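Local coordinates for protein ABC transporter (Caldanaerobius, PDB 4G68) that probably binds xylan-derived sugars outside the cell as the solute-binding component of an ABC transporter, at residues C[121-125]-C[126-130]; C[177-180]-C[181-185]; C[334-337]-C[338-342]. All blocks are in the same frame, centred on the assembly; numbering follows the deposited sequence.

Contact 1: C[121-125]-C[126-130]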
ATOM      1  N   SER C 121     -20.811  18.553   3.172  1.00 27.14           N
ATOM      2  CA  SER C 121     -21.689  19.508   2.466  1.00 27.77           C
ATOM      3  C   SER C 121     -21.545  19.401   0.943  1.00 29.15           C
ATOM      4  O   SER C 121     -22.433  19.880   0.215  1.00 25.63           O
ATOM      5  CB  SER C 121     -21.464  20.968   2.905  1.00 26.27           C
ATOM      6  OG  SER C 121     -20.159  21.413   2.550  1.00 25.11           O
ATOM      7  N   TYR C 122     -20.429  18.839   0.483  1.00 22.20           N
ATOM      8  CA  TYR C 122     -20.204  18.654  -0.963  1.00 26.94           C
ATOM      9  C   TYR C 122     -20.481  17.227  -1.446  1.00 28.39           C
ATOM     10  O   TYR C 122     -20.184  16.901  -2.593  1.00 32.12           O
ATOM     11  CB  TYR C 122     -18.817  19.029  -1.409  1.00 25.11           C
ATOM     12  CG  TYR C 122     -18.310  20.410  -1.068  1.00 28.36           C
ATOM     13  CD1 TYR C 122     -18.414  21.483  -2.014  1.00 27.74           C
ATOM     14  CD2 TYR C 122     -17.651  20.637   0.142  1.00 28.05           C
ATOM     15  CE1 TYR C 122     -17.916  22.728  -1.723  1.00 27.84           C
ATOM     16  CE2 TYR C 122     -17.136  21.893   0.456  1.00 31.00           C
ATOM     17  CZ  TYR C 122     -17.283  22.926  -0.462  1.00 28.05           C
ATOM     18  OH  TYR C 122     -16.754  24.128  -0.140  1.00 27.56           O
ATOM     19  N   LEU C 123     -21.087  16.393  -0.593  1.00 30.07           N
ATOM     20  CA  LEU C 123     -21.303  14.994  -0.925  1.00 29.95           C
ATOM     21  C   LEU C 123     -22.780  14.589  -0.959  1.00 31.43           C
ATOM     22  O   LEU C 123     -23.121  13.402  -0.863  1.00 25.77           O
ATOM     23  CB  LEU C 123     -20.484  14.070   0.008  1.00 31.97           C
ATOM     24  CG  LEU C 123     -18.979  14.308   0.015  1.00 30.82           C
ATOM     25  CD1 LEU C 123     -18.277  13.372   0.998  1.00 29.96           C
ATOM     26  CD2 LEU C 123     -18.447  14.157  -1.402  1.00 30.93           C
ATOM     27  N   ASN C 124     -23.641  15.598  -1.084  1.00 28.90           N
ATOM     28  CA  ASN C 124     -25.033  15.392  -1.194  1.00 29.16           C
ATOM     29  C   ASN C 124     -25.457  15.547  -2.635  1.00 31.72           C
ATOM     30  O   ASN C 124     -26.663  15.658  -2.906  1.00 30.19           O
ATOM     31  CB  ASN C 124     -25.774  16.415  -0.340  1.00 33.22           C
ATOM     32  CG  ASN C 124     -25.821  16.027   1.138  1.00 39.51           C
ATOM     33  OD1 ASN C 124     -25.894  16.879   2.018  1.00 36.80           O
ATOM     34  ND2 ASN C 124     -25.775  14.720   1.411  1.00 37.31           N
ATOM     35  N   ASP C 125     -24.479  15.537  -3.553  1.00 32.19           N
ATOM     36  CA  ASP C 125     -24.773  15.732  -4.962  1.00 32.62           C
ATOM     37  C   ASP C 125     -24.838  14.417  -5.675  1.00 33.65           C
ATOM     38  O   ASP C 125     -24.887  14.422  -6.926  1.00 33.39           O
ATOM     39  CB  ASP C 125     -23.709  16.656  -5.626  1.00 33.90           C
ATOM     40  CG  ASP C 125     -22.282  16.076  -5.582  1.00 36.98           C
ATOM     41  OD1 ASP C 125     -22.018  15.081  -4.878  1.00 32.29           O
ATOM     42  OD2 ASP C 125     -21.411  16.626  -6.261  1.00 40.00           O
ATOM     43  N   GLY C 126     -24.847  13.307  -4.909  1.00 26.12           N
ATOM     44  CA  GLY C 126     -24.793  11.960  -5.526  1.00 28.79           C
ATOM     45  C   GLY C 126     -23.387  11.371  -5.815  1.00 33.19           C
ATOM     46  O   GLY C 126     -23.274  10.251  -6.330  1.00 31.59           O
ATOM     47  N   THR C 127     -22.324  12.113  -5.502  1.00 33.01           N
ATOM     48  CA  THR C 127     -20.946  11.606  -5.637  1.00 32.58           C
ATOM     49  C   THR C 127     -20.779  10.236  -4.965  1.00 32.57           C
ATOM     50  O   THR C 127     -20.160   9.359  -5.554  1.00 33.87           O
ATOM     51  CB  THR C 127     -19.915  12.581  -5.023  1.00 33.41           C
ATOM     52  OG1 THR C 127     -19.860  13.797  -5.776  1.00 32.33           O
ATOM     53  CG2 THR C 127     -18.502  11.966  -4.996  1.00 33.16           C
ATOM     54  N   LYS C 128     -21.348  10.029  -3.760  1.00 29.30           N
ATOM     55  CA  LYS C 128     -21.087   8.760  -3.056  1.00 32.66           C
ATOM     56  C   LYS C 128     -21.400   7.516  -3.911  1.00 31.84           C
ATOM     57  O   LYS C 128     -20.694   6.491  -3.869  1.00 30.13           O
ATOM     58  CB  LYS C 128     -21.839   8.701  -1.747  1.00 33.89           C
ATOM     59  CG  LYS C 128     -21.336   9.677  -0.702  1.00 34.97           C
ATOM     60  CD  LYS C 128     -22.163   9.560   0.584  1.00 34.10           C
ATOM     61  CE  LYS C 128     -21.556  10.407   1.685  1.00 31.35           C
ATOM     62  NZ  LYS C 128     -22.219  10.283   3.022  1.00 36.35           N
ATOM     63  N   ASP C 129     -22.457   7.644  -4.694  1.00 28.89           N
ATOM     64  CA  ASP C 129     -23.027   6.548  -5.462  1.00 30.98           C
ATOM     65  C   ASP C 129     -22.142   6.155  -6.607  1.00 27.43           C
ATOM     66  O   ASP C 129     -22.319   5.095  -7.197  1.00 27.91           O
ATOM     67  CB  ASP C 129     -24.412   6.957  -5.960  1.00 31.53           C
ATOM     68  CG  ASP C 129     -25.355   7.218  -4.810  1.00 40.95           C
ATOM     69  OD1 ASP C 129     -25.168   6.532  -3.757  1.00 36.91           O
ATOM     70  OD2 ASP C 129     -26.240   8.124  -4.929  1.00 48.04           O
ATOM     71  N   GLN C 130     -21.173   7.002  -6.901  1.00 26.87           N
ATOM     72  CA  GLN C 130     -20.229   6.745  -7.976  1.00 26.08           C
ATOM     73  C   GLN C 130     -19.021   5.981  -7.490  1.00 26.74           C
ATOM     74  O   GLN C 130     -18.155   5.597  -8.310  1.00 25.83           O
ATOM     75  CB  GLN C 130     -19.776   8.076  -8.577  1.00 27.31           C
ATOM     76  CG  GLN C 130     -20.920   8.897  -9.180  1.00 24.13           C
ATOM     77  CD  GLN C 130     -20.410  10.095  -9.890  1.00 25.82           C
ATOM     78  OE1 GLN C 130     -20.061  11.084  -9.278  1.00 34.92           O
ATOM     79  NE2 GLN C 130     -20.341  10.023 -11.199  1.00 31.36           N
TER
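D125 and T127 close an Asx turn in the loop that runs from helix 108-112 to strand 140-141. One carboxylate oxygen does the work: D125 OD1 accepts the backbone N-H of T127 two residues on, T127 N to D125 OD1 being 3.0 Å at an N-H...O angle of 156°. The same D125 OD1 also takes the hydroxyl hydrogen of T127, with T127 OG1 at 2.7 Å. The two donors come from different directions. The hydroxyl approaches on the syn side, 22° out of the carboxylate plane, whereas the amide N sits well above that plane. D125 can fold over the turn because its CG lies between the backbone N and the carbonyl carbon (chi1 62°). Two bonds to OD1 limit how the carboxylate can turn, while OD2 is salt-bridged to K340 on helix 332-353. Between the two partners G126 has a positive phi, where a side chain would run into the carbonyl oxygen of D125.

Around L123 the contact is looser and mostly apolar. L123 CD2 stands 4.2 Å from T127 CG2, and the buried leucine leans on I145 and I148 of strand 144-160. K128 reaches back with an extended chain, bringing its CE to 4.2 Å from L123 CB and its CG to 4.1 Å from L123 O. From T127 onward the backbone takes helical angles, and Q130 N bonds to T127 O at 2.9 Å. A side-chain oxygen accepting the N-H two residues ahead defines the Asx turn, here followed by a stretch of helical backbone angles.

Contact 2: C[177-180]-C[181-185]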
ATOM      1  N   GLU C 177       5.659 -24.488   2.906  1.00 22.42           N
ATOM      2  CA  GLU C 177       6.015 -24.592   1.492  1.00 23.22           C
ATOM      3  C   GLU C 177       6.872 -23.392   1.023  1.00 21.83           C
ATOM      4  O   GLU C 177       7.805 -23.550   0.216  1.00 25.35           O
ATOM      5  CB  GLU C 177       4.775 -24.755   0.589  1.00 22.08           C
ATOM      6  CG  GLU C 177       4.017 -26.056   0.827  1.00 25.57           C
ATOM      7  CD  GLU C 177       2.731 -26.196   0.065  1.00 27.07           C
ATOM      8  OE1 GLU C 177       2.090 -25.194  -0.336  1.00 32.38           O
ATOM      9  OE2 GLU C 177       2.312 -27.330  -0.141  1.00 28.20           O
ATOM     10  N   LEU C 178       6.538 -22.202   1.531  1.00 22.67           N
ATOM     11  CA  LEU C 178       7.289 -20.987   1.235  1.00 21.10           C
ATOM     12  C   LEU C 178       8.726 -21.118   1.709  1.00 21.63           C
ATOM     13  O   LEU C 178       9.634 -20.809   0.949  1.00 22.93           O
ATOM     14  CB  LEU C 178       6.601 -19.710   1.765  1.00 18.85           C
ATOM     15  CG  LEU C 178       7.369 -18.394   1.654  1.00 20.46           C
ATOM     16  CD1 LEU C 178       7.574 -18.017   0.215  1.00 19.34           C
ATOM     17  CD2 LEU C 178       6.634 -17.276   2.348  1.00 18.09           C
ATOM     18  N   ILE C 179       8.948 -21.613   2.936  1.00 24.97           N
ATOM     19  CA  ILE C 179      10.351 -21.795   3.420  1.00 25.68           C
ATOM     20  C   ILE C 179      11.147 -22.757   2.549  1.00 26.60           C
ATOM     21  O   ILE C 179      12.324 -22.500   2.273  1.00 28.28           O
ATOM     22  CB  ILE C 179      10.445 -22.245   4.935  1.00 29.48           C
ATOM     23  CG1 ILE C 179       9.833 -21.198   5.887  1.00 27.60           C
ATOM     24  CG2 ILE C 179      11.915 -22.506   5.334  1.00 24.84           C
ATOM     25  CD1 ILE C 179      10.608 -19.871   5.971  1.00 28.62           C
ATOM     26  N   ASP C 180      10.542 -23.890   2.170  1.00 28.24           N
ATOM     27  CA  ASP C 180      11.228 -24.846   1.298  1.00 32.44           C
ATOM     28  C   ASP C 180      11.543 -24.301  -0.120  1.00 32.24           C
ATOM     29  O   ASP C 180      12.673 -24.497  -0.630  1.00 31.13           O
ATOM     30  CB  ASP C 180      10.485 -26.190   1.197  1.00 35.19           C
ATOM     31  CG  ASP C 180      11.247 -27.183   0.335  1.00 44.01           C
ATOM     32  OD1 ASP C 180      12.489 -27.352   0.597  1.00 39.81           O
ATOM     33  OD2 ASP C 180      10.656 -27.748  -0.622  1.00 51.52           O
ATOM     34  N   ALA C 181      10.556 -23.631  -0.743  1.00 29.39           N
ATOM     35  CA  ALA C 181      10.776 -22.935  -2.014  1.00 27.90           C
ATOM     36  C   ALA C 181      11.947 -21.965  -1.895  1.00 25.53           C
ATOM     37  O   ALA C 181      12.814 -21.926  -2.770  1.00 26.98           O
ATOM     38  CB  ALA C 181       9.524 -22.187  -2.481  1.00 26.23           C
ATOM     39  N   ILE C 182      11.968 -21.181  -0.828  1.00 23.58           N
ATOM     40  CA  ILE C 182      13.044 -20.202  -0.618  1.00 26.00           C
ATOM     41  C   ILE C 182      14.345 -21.002  -0.527  1.00 26.39           C
ATOM     42  O   ILE C 182      15.315 -20.687  -1.213  1.00 28.54           O
ATOM     43  CB  ILE C 182      12.846 -19.394   0.704  1.00 25.37           C
ATOM     44  CG1 ILE C 182      11.616 -18.439   0.594  1.00 24.19           C
ATOM     45  CG2 ILE C 182      14.163 -18.737   1.181  1.00 25.42           C
ATOM     46  CD1 ILE C 182      11.163 -17.915   1.936  1.00 19.20           C
ATOM     47  N   LYS C 183      14.356 -22.054   0.311  1.00 27.79           N
ATOM     48  CA  LYS C 183      15.586 -22.885   0.382  1.00 29.21           C
ATOM     49  C   LYS C 183      16.025 -23.470  -0.975  1.00 29.26           C
ATOM     50  O   LYS C 183      17.248 -23.494  -1.261  1.00 28.34           O
ATOM     51  CB  LYS C 183      15.383 -23.997   1.360  1.00 30.30           C
ATOM     52  CG  LYS C 183      15.572 -23.521   2.777  1.00 36.50           C
ATOM     53  CD  LYS C 183      15.116 -24.575   3.750  1.00 35.38           C
ATOM     54  CE  LYS C 183      15.374 -24.100   5.158  1.00 39.57           C
ATOM     55  NZ  LYS C 183      14.826 -25.089   6.168  1.00 41.54           N
ATOM     56  N   THR C 184      15.040 -23.962  -1.757  1.00 29.87           N
ATOM     57  CA  THR C 184      15.287 -24.560  -3.086  1.00 28.76           C
ATOM     58  C   THR C 184      15.883 -23.538  -4.033  1.00 31.21           C
ATOM     59  O   THR C 184      16.958 -23.772  -4.586  1.00 28.19           O
ATOM     60  CB  THR C 184      14.020 -25.264  -3.679  1.00 28.85           C
ATOM     61  OG1 THR C 184      13.528 -26.236  -2.725  1.00 26.66           O
ATOM     62  CG2 THR C 184      14.325 -25.991  -5.014  1.00 25.97           C
ATOM     63  N   PHE C 185      15.241 -22.372  -4.174  1.00 29.70           N
ATOM     64  CA  PHE C 185      15.789 -21.324  -5.045  1.00 32.07           C
ATOM     65  C   PHE C 185      17.178 -20.876  -4.670  1.00 31.84           C
ATOM     66  O   PHE C 185      18.036 -20.668  -5.528  1.00 33.42           O
ATOM     67  CB  PHE C 185      14.874 -20.093  -5.104  1.00 29.73           C
ATOM     68  CG  PHE C 185      13.663 -20.300  -5.975  1.00 31.83           C
ATOM     69  CD1 PHE C 185      13.808 -20.551  -7.362  1.00 31.10           C
ATOM     70  CD2 PHE C 185      12.371 -20.228  -5.431  1.00 30.38           C
ATOM     71  CE1 PHE C 185      12.689 -20.731  -8.175  1.00 31.56           C
ATOM     72  CE2 PHE C 185      11.254 -20.402  -6.254  1.00 31.80           C
ATOM     73  CZ  PHE C 185      11.412 -20.654  -7.620  1.00 29.96           C
TER
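L178 and I182 pack one helical turn apart on the buried side of helix 175-187, and this is where the contact is tight. The end of the isoleucine, I182 CD1, lies 3.8 Å from L178 CG, the two side chains slanting across each other. I182 CG1 also comes down on the backbone, 3.1 Å from L178 O, close for a carbon against an oxygen. It is put there by its first torsion (chi1 -69°), which leaves CG1 beside the backbone N. On this side L178 meets F193, and I182 meets A248 of helix 233-248.

D180 and K183 lie on the exposed side, with T184 partly exposed beside them. The lysine chain, from CD out to its amine, lies alongside the I179 methyl, with K183 CE nearest to I179 CG2 at 3.8 Å. D180 OD1 and K183 NZ stay 6.5 Å apart, too far for a salt bridge. The T184 hydroxyl folds back onto the backbone: T184 OG1 donates to D180 O at 2.9 Å, arriving from above the carbonyl plane. That oxygen already takes T184 N at 2.7 Å, so two donors of one residue grip a single carbonyl. The backbone thus answers the threonine hydroxyl within its own helix, while D180 and K183 carry opposite charges on the exposed face and at most weakly attract each other.

Contact 3: C[334-337]-C[338-342]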
ATOM      1  N   GLU C 334     -13.931  25.314  -5.566  1.00 29.96           N
ATOM      2  CA  GLU C 334     -13.218  24.896  -6.796  1.00 32.05           C
ATOM      3  C   GLU C 334     -12.287  23.697  -6.532  1.00 33.09           C
ATOM      4  O   GLU C 334     -12.226  22.751  -7.351  1.00 27.09           O
ATOM      5  CB  GLU C 334     -12.431  26.083  -7.365  1.00 32.58           C
ATOM      6  CG  GLU C 334     -13.359  27.266  -7.716  1.00 34.61           C
ATOM      7  CD  GLU C 334     -13.671  28.283  -6.563  1.00 35.91           C
ATOM      8  OE1 GLU C 334     -13.348  28.112  -5.366  1.00 23.56           O
ATOM      9  OE2 GLU C 334     -14.288  29.328  -6.889  1.00 43.29           O
ATOM     10  N   ALA C 335     -11.577  23.757  -5.398  1.00 28.37           N
ATOM     11  CA  ALA C 335     -10.704  22.658  -4.934  1.00 29.42           C
ATOM     12  C   ALA C 335     -11.413  21.301  -4.709  1.00 27.92           C
ATOM     13  O   ALA C 335     -10.855  20.224  -5.061  1.00 25.57           O
ATOM     14  CB  ALA C 335      -9.938  23.070  -3.683  1.00 30.88           C
ATOM     15  N   VAL C 336     -12.626  21.333  -4.142  1.00 25.33           N
ATOM     16  CA  VAL C 336     -13.441  20.103  -3.986  1.00 24.62           C
ATOM     17  C   VAL C 336     -13.891  19.601  -5.368  1.00 26.39           C
ATOM     18  O   VAL C 336     -13.896  18.390  -5.585  1.00 22.57           O
ATOM     19  CB  VAL C 336     -14.674  20.317  -3.049  1.00 24.67           C
ATOM     20  CG1 VAL C 336     -15.551  19.044  -2.970  1.00 26.27           C
ATOM     21  CG2 VAL C 336     -14.227  20.684  -1.652  1.00 25.86           C
ATOM     22  N   ARG C 337     -14.227  20.519  -6.307  1.00 23.81           N
ATOM     23  CA  ARG C 337     -14.719  20.093  -7.613  1.00 27.88           C
ATOM     24  C   ARG C 337     -13.632  19.367  -8.375  1.00 31.75           C
ATOM     25  O   ARG C 337     -13.856  18.241  -8.911  1.00 32.44           O
ATOM     26  CB  ARG C 337     -15.291  21.233  -8.464  1.00 29.49           C
ATOM     27  CG  ARG C 337     -15.974  20.744  -9.743  1.00 29.70           C
ATOM     28  CD  ARG C 337     -16.797  21.851 -10.414  1.00 33.97           C
ATOM     29  NE  ARG C 337     -15.942  22.981 -10.770  1.00 36.39           N
ATOM     30  CZ  ARG C 337     -15.387  23.160 -11.966  1.00 35.33           C
ATOM     31  NH1 ARG C 337     -15.616  22.279 -12.933  1.00 34.34           N
ATOM     32  NH2 ARG C 337     -14.629  24.221 -12.179  1.00 32.63           N
ATOM     33  N   ALA C 338     -12.460  20.002  -8.402  1.00 25.94           N
ATOM     34  CA  ALA C 338     -11.286  19.373  -8.942  1.00 24.59           C
ATOM     35  C   ALA C 338     -10.925  18.082  -8.282  1.00 25.21           C
ATOM     36  O   ALA C 338     -10.583  17.151  -8.979  1.00 26.67           O
ATOM     37  CB  ALA C 338     -10.100  20.329  -8.877  1.00 25.68           C
ATOM     38  N   ALA C 339     -10.894  18.051  -6.941  1.00 23.66           N
ATOM     39  CA  ALA C 339     -10.534  16.824  -6.213  1.00 24.62           C
ATOM     40  C   ALA C 339     -11.475  15.693  -6.671  1.00 24.60           C
ATOM     41  O   ALA C 339     -10.984  14.607  -7.071  1.00 26.75           O
ATOM     42  CB  ALA C 339     -10.604  17.004  -4.696  1.00 22.12           C
ATOM     43  N   LYS C 340     -12.791  15.951  -6.664  1.00 21.41           N
ATOM     44  CA  LYS C 340     -13.756  14.954  -7.188  1.00 22.80           C
ATOM     45  C   LYS C 340     -13.426  14.384  -8.562  1.00 23.32           C
ATOM     46  O   LYS C 340     -13.522  13.149  -8.784  1.00 24.29           O
ATOM     47  CB  LYS C 340     -15.136  15.549  -7.253  1.00 25.16           C
ATOM     48  CG  LYS C 340     -15.802  15.602  -5.915  1.00 25.09           C
ATOM     49  CD  LYS C 340     -17.243  16.060  -6.067  1.00 23.88           C
ATOM     50  CE  LYS C 340     -17.649  17.035  -4.999  1.00 23.71           C
ATOM     51  NZ  LYS C 340     -19.108  17.345  -5.084  1.00 25.99           N
ATOM     52  N   TYR C 341     -13.058  15.267  -9.476  1.00 21.14           N
ATOM     53  CA  TYR C 341     -12.621  14.868 -10.844  1.00 26.91           C
ATOM     54  C   TYR C 341     -11.276  14.115 -10.789  1.00 24.29           C
ATOM     55  O   TYR C 341     -11.134  13.053 -11.323  1.00 27.33           O
ATOM     56  CB  TYR C 341     -12.547  16.095 -11.792  1.00 26.90           C
ATOM     57  CG  TYR C 341     -11.750  15.882 -13.062  1.00 29.60           C
ATOM     58  CD1 TYR C 341     -12.406  15.572 -14.262  1.00 32.19           C
ATOM     59  CD2 TYR C 341     -10.343  16.031 -13.080  1.00 28.17           C
ATOM     60  CE1 TYR C 341     -11.701  15.396 -15.452  1.00 32.41           C
ATOM     61  CE2 TYR C 341      -9.626  15.827 -14.255  1.00 33.99           C
ATOM     62  CZ  TYR C 341     -10.312  15.522 -15.435  1.00 33.93           C
ATOM     63  OH  TYR C 341      -9.649  15.334 -16.644  1.00 38.32           O
ATOM     64  N   LEU C 342     -10.303  14.673 -10.117  1.00 26.86           N
ATOM     65  CA  LEU C 342      -8.993  14.027 -10.044  1.00 23.37           C
ATOM     66  C   LEU C 342      -9.062  12.618  -9.442  1.00 25.21           C
ATOM     67  O   LEU C 342      -8.389  11.699  -9.941  1.00 26.08           O
ATOM     68  CB  LEU C 342      -8.102  14.871  -9.170  1.00 24.99           C
ATOM     69  CG  LEU C 342      -7.663  16.185  -9.806  1.00 24.38           C
ATOM     70  CD1 LEU C 342      -6.846  16.927  -8.754  1.00 24.78           C
ATOM     71  CD2 LEU C 342      -6.854  15.870 -11.105  1.00 19.01           C
TER
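V336 and K340 form an i to i+4 side-chain contact on helix 332-353, on the side of that helix facing the loop at 121-130. The aliphatic part of the lysine does the touching: K340 CE lies 3.5 Å from V336 CG1, a close carbon-to-carbon approach. V336 presents this methyl because CG1 stands anti to the backbone N (chi1 177°), beside the carbonyl carbon, on the side where K340 passes. The lysine starts back over the preceding turn, with K340 CG 3.4 Å from V336 O, and then bends at chi3 (-138°) as it crosses the valine. The methylenes rest on an apolar neighbour while the amine goes on to polar ones, D125 by a salt bridge and the carbonyl of Y122 by a hydrogen bond. A methionine in place of K340 would probably leave the D125 carboxylate without its positive mate and the Y122 carbonyl without this donor.

The backbone beneath is regular. K340 N reaches V336 O at 2.9 Å, and A338 N reaches E334 O at 3.0 Å in a nearly straight bond. A339 keeps a small methyl at the turn, its CB 3.3 Å from A335 O. R337 bends at its third torsion, and its NH1 bonds N67 OD1. Y341 touches helix 52-66, its hydroxyl bonded to the carbonyl of I59 and its ring meeting that of W63 at about 55°. The helix is therefore held from several directions: A335 and A338 lie on L41 of strand 40-45, A335 and V336 on V325 of strand 317-325, A338 and R337 on W63 of helix 52-66, and K340 faces the loop.

From the N terminus the three contacts come in series, none enclosing or crossing another, and each is made within one continuous run of chain, so none closes a long loop. Contact 1 shapes the loop after helix 108-112. Contact 2 follows on helix 175-187, its centre about 49 Å from that of contact 1 and on the opposite side of the chain's centre. Contact 3, on helix 332-353, brings the chain back, with centres of contacts 1 and 3 about 12 Å apart. There T127 OG1 packs 3.5 Å from K340 CD and Y122 CG 3.6 Å from V336 CG1, pinning the loop to the helix. Contact 2 touches neither.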